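Local coordinates for group B streptococcal R4 surface protein (Streptococcus agalactiae, PDB 6S5Y) that forms part of a cell-wall-anchored streptococcal surface protein implicated in infection, here as two tandem immunoglobulin-like Rib domains, at residues 52-57 and 79-84. Residues are numbered along the deposited sequence; the frame is centred on the assembly and turned at random.
Sequences ATPGDK and VVDPRT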
ATOM      1  N   ALA A  52      -0.679  10.725   5.371  1.00111.11           N
ATOM      2  CA  ALA A  52      -2.080  10.426   5.044  1.00111.22           C
ATOM      3  C   ALA A  52      -2.235   9.401   3.902  1.00114.36           C
ATOM      4  O   ALA A  52      -3.284   8.765   3.800  1.00113.35           O
ATOM      5  CB  ALA A  52      -2.830  11.712   4.712  1.00112.08           C
ATOM      6  N   THR A  53      -1.184   9.233   3.071  1.00111.05           N
ATOM      7  CA  THR A  53      -1.142   8.311   1.929  1.00110.93           C
ATOM      8  C   THR A  53       0.164   7.501   1.909  1.00114.04           C
ATOM      9  O   THR A  53       1.183   8.013   2.362  1.00113.52           O
ATOM     10  CB  THR A  53      -1.297   9.084   0.609  1.00121.74           C
ATOM     11  OG1 THR A  53      -0.509  10.276   0.654  1.00122.68           O
ATOM     12  CG2 THR A  53      -2.743   9.419   0.295  1.00120.99           C
ATOM     13  N   PRO A  54       0.192   6.260   1.364  1.00110.33           N
ATOM     14  CA  PRO A  54       1.462   5.513   1.324  1.00109.74           C
ATOM     15  C   PRO A  54       2.409   6.034   0.241  1.00112.24           C
ATOM     16  O   PRO A  54       1.992   6.794  -0.638  1.00111.74           O
ATOM     17  CB  PRO A  54       1.030   4.059   1.056  1.00111.61           C
ATOM     18  CG  PRO A  54      -0.470   4.069   1.022  1.00116.36           C
ATOM     19  CD  PRO A  54      -0.901   5.474   0.763  1.00112.04           C
ATOM     20  N   GLY A  55       3.675   5.628   0.329  1.00107.90           N
ATOM     21  CA  GLY A  55       4.718   6.014  -0.613  1.00107.43           C
ATOM     22  C   GLY A  55       5.909   6.705   0.020  1.00110.99           C
ATOM     23  O   GLY A  55       5.800   7.268   1.115  1.00110.73           O
ATOM     24  N   ASP A  56       7.058   6.671  -0.687  1.00106.75           N
ATOM     25  CA  ASP A  56       8.315   7.292  -0.277  1.00106.04           C
ATOM     26  C   ASP A  56       8.173   8.821  -0.279  1.00108.23           C
ATOM     27  O   ASP A  56       7.920   9.418  -1.329  1.00107.86           O
ATOM     28  CB  ASP A  56       9.467   6.833  -1.190  1.00108.04           C
ATOM     29  CG  ASP A  56       9.837   5.364  -1.060  1.00117.87           C
ATOM     30  OD1 ASP A  56       9.883   4.858   0.087  1.00117.59           O
ATOM     31  OD2 ASP A  56      10.104   4.724  -2.102  1.00123.46           O
ATOM     32  N   LYS A  57       8.293   9.438   0.913  1.00103.13           N
ATOM     33  CA  LYS A  57       8.135  10.877   1.112  1.00102.04           C
ATOM     34  C   LYS A  57       9.471  11.615   1.263  1.00104.28           C
ATOM     35  O   LYS A  57      10.283  11.254   2.120  1.00103.26           O
ATOM     36  CB  LYS A  57       7.220  11.181   2.320  1.00104.37           C
ATOM     37  CG  LYS A  57       5.899  10.421   2.350  1.00116.49           C
ATOM     38  CD  LYS A  57       4.797  11.035   1.495  1.00125.52           C
ATOM     39  CE  LYS A  57       3.596  10.124   1.449  1.00131.71           C
ATOM     40  NZ  LYS A  57       2.395  10.816   0.921  1.00138.33           N
ATOM     41  N   VAL A  79       6.392   5.588   3.873  1.00 76.92           N
ATOM     42  CA  VAL A  79       5.048   5.452   4.450  1.00 77.71           C
ATOM     43  C   VAL A  79       4.379   4.223   3.833  1.00 83.74           C
ATOM     44  O   VAL A  79       4.263   4.127   2.611  1.00 85.17           O
ATOM     45  CB  VAL A  79       4.174   6.728   4.313  1.00 81.78           C
ATOM     46  CG1 VAL A  79       2.839   6.568   5.045  1.00 81.50           C
ATOM     47  CG2 VAL A  79       4.916   7.955   4.829  1.00 81.59           C
ATOM     48  N   VAL A  80       3.973   3.267   4.672  1.00 79.62           N
ATOM     49  CA  VAL A  80       3.336   2.030   4.204  1.00 78.53           C
ATOM     50  C   VAL A  80       1.925   1.856   4.785  1.00 83.89           C
ATOM     51  O   VAL A  80       1.659   2.314   5.901  1.00 82.38           O
ATOM     52  CB  VAL A  80       4.223   0.773   4.422  1.00 81.41           C
ATOM     53  CG1 VAL A  80       5.534   0.876   3.641  1.00 81.15           C
ATOM     54  CG2 VAL A  80       4.497   0.503   5.898  1.00 81.03           C
ATOM     55  N   ASP A  81       1.018   1.210   4.021  1.00 82.54           N
ATOM     56  CA  ASP A  81      -0.349   0.948   4.470  1.00 82.91           C
ATOM     57  C   ASP A  81      -0.329  -0.424   5.107  1.00 89.04           C
ATOM     58  O   ASP A  81       0.004  -1.381   4.412  1.00 88.91           O
ATOM     59  CB  ASP A  81      -1.373   1.019   3.306  1.00 84.71           C
ATOM     60  CG  ASP A  81      -2.831   1.249   3.707  1.00 95.93           C
ATOM     61  OD1 ASP A  81      -3.203   0.902   4.847  1.00 95.97           O
ATOM     62  OD2 ASP A  81      -3.600   1.764   2.872  1.00103.16           O
ATOM     63  N   PRO A  82      -0.601  -0.558   6.428  1.00 88.05           N
ATOM     64  CA  PRO A  82      -0.620  -1.907   7.036  1.00 89.07           C
ATOM     65  C   PRO A  82      -1.778  -2.793   6.518  1.00 94.13           C
ATOM     66  O   PRO A  82      -1.635  -4.015   6.433  1.00 94.74           O
ATOM     67  CB  PRO A  82      -0.730  -1.622   8.536  1.00 91.00           C
ATOM     68  CG  PRO A  82      -1.381  -0.296   8.629  1.00 94.97           C
ATOM     69  CD  PRO A  82      -0.994   0.482   7.402  1.00 89.85           C
ATOM     70  N   ARG A  83      -2.892  -2.163   6.087  1.00 89.88           N
ATOM     71  CA  ARG A  83      -4.054  -2.855   5.526  1.00 89.37           C
ATOM     72  C   ARG A  83      -3.871  -3.101   4.018  1.00 91.67           C
ATOM     73  O   ARG A  83      -3.621  -2.159   3.267  1.00 89.87           O
ATOM     74  CB  ARG A  83      -5.352  -2.080   5.817  1.00 90.32           C
ATOM     75  CG  ARG A  83      -5.446  -1.528   7.254  1.00100.58           C
ATOM     76  CD  ARG A  83      -6.862  -1.218   7.715  1.00104.38           C
ATOM     77  NE  ARG A  83      -7.614  -0.417   6.745  1.00102.98           N
ATOM     78  CZ  ARG A  83      -8.720  -0.826   6.135  1.00105.67           C
ATOM     79  NH1 ARG A  83      -9.241  -2.017   6.414  1.00 92.98           N
ATOM     80  NH2 ARG A  83      -9.330  -0.039   5.259  1.00 81.66           N
ATOM     81  N   THR A  84      -3.996  -4.382   3.589  1.00 88.49           N
ATOM     82  CA  THR A  84      -3.832  -4.866   2.203  1.00 87.58           C
ATOM     83  C   THR A  84      -5.056  -4.473   1.358  1.00 89.46           C
ATOM     84  O   THR A  84      -6.058  -4.038   1.929  1.00 90.04           O
ATOM     85  CB  THR A  84      -3.625  -6.411   2.185  1.00 96.48           C
ATOM     86  OG1 THR A  84      -4.842  -7.068   2.547  1.00 99.01           O
ATOM     87  CG2 THR A  84      -2.497  -6.887   3.086  1.00 94.59           C
TER
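Val-79 has chi1 at -175°, which puts CG1 beside the carbonyl carbon and CG2 beside the backbone N, and so splits the two methyls between different partners. CG1 lies 3.5 Å from Thr-53 O, while CG2 comes 3.6 Å from Lys-57 CG. The lysine leaves its backbone with CG anti to the carbonyl carbon, then bends at chi2 (-82°), which turns the rest of the chain back past the valine toward Thr-53. Its NZ hydrogen-bonds Thr-53 OG1 at 3.0 Å, makes a weak hydrogen bond to Thr-53 O, and forms a salt bridge to Asp-50. The lysine's aliphatic part thus flanks CG2 of the buried Val-79 while its amine bonds to Thr-53 and Asp-50 in the loop before strand 55-64. That strand pairs with 70-80 as the central antiparallel hairpin of the four-stranded sheet in the first Rib domain, an immunoglobulin-like fold. Gly-55 and Val-79 form a hydrogen-bonded pair near the open end of the hairpin: Gly-55 N reaches Val-79 O at 2.8 Å and nearly straight, whereas Val-79 N meets Gly-55 O at 3.3 Å, approaching from well above the carbonyl plane. Gly-55 sits at a positive phi of 122°, a backbone shape suited to glycine. Beyond the pair, Pro-54 lays its ring alongside Asp-81, CG to CB 3.9 Å, and Asp-81 OD2 forms a salt bridge with Lys-88 in the short helix 85-88, across the link to the second domain.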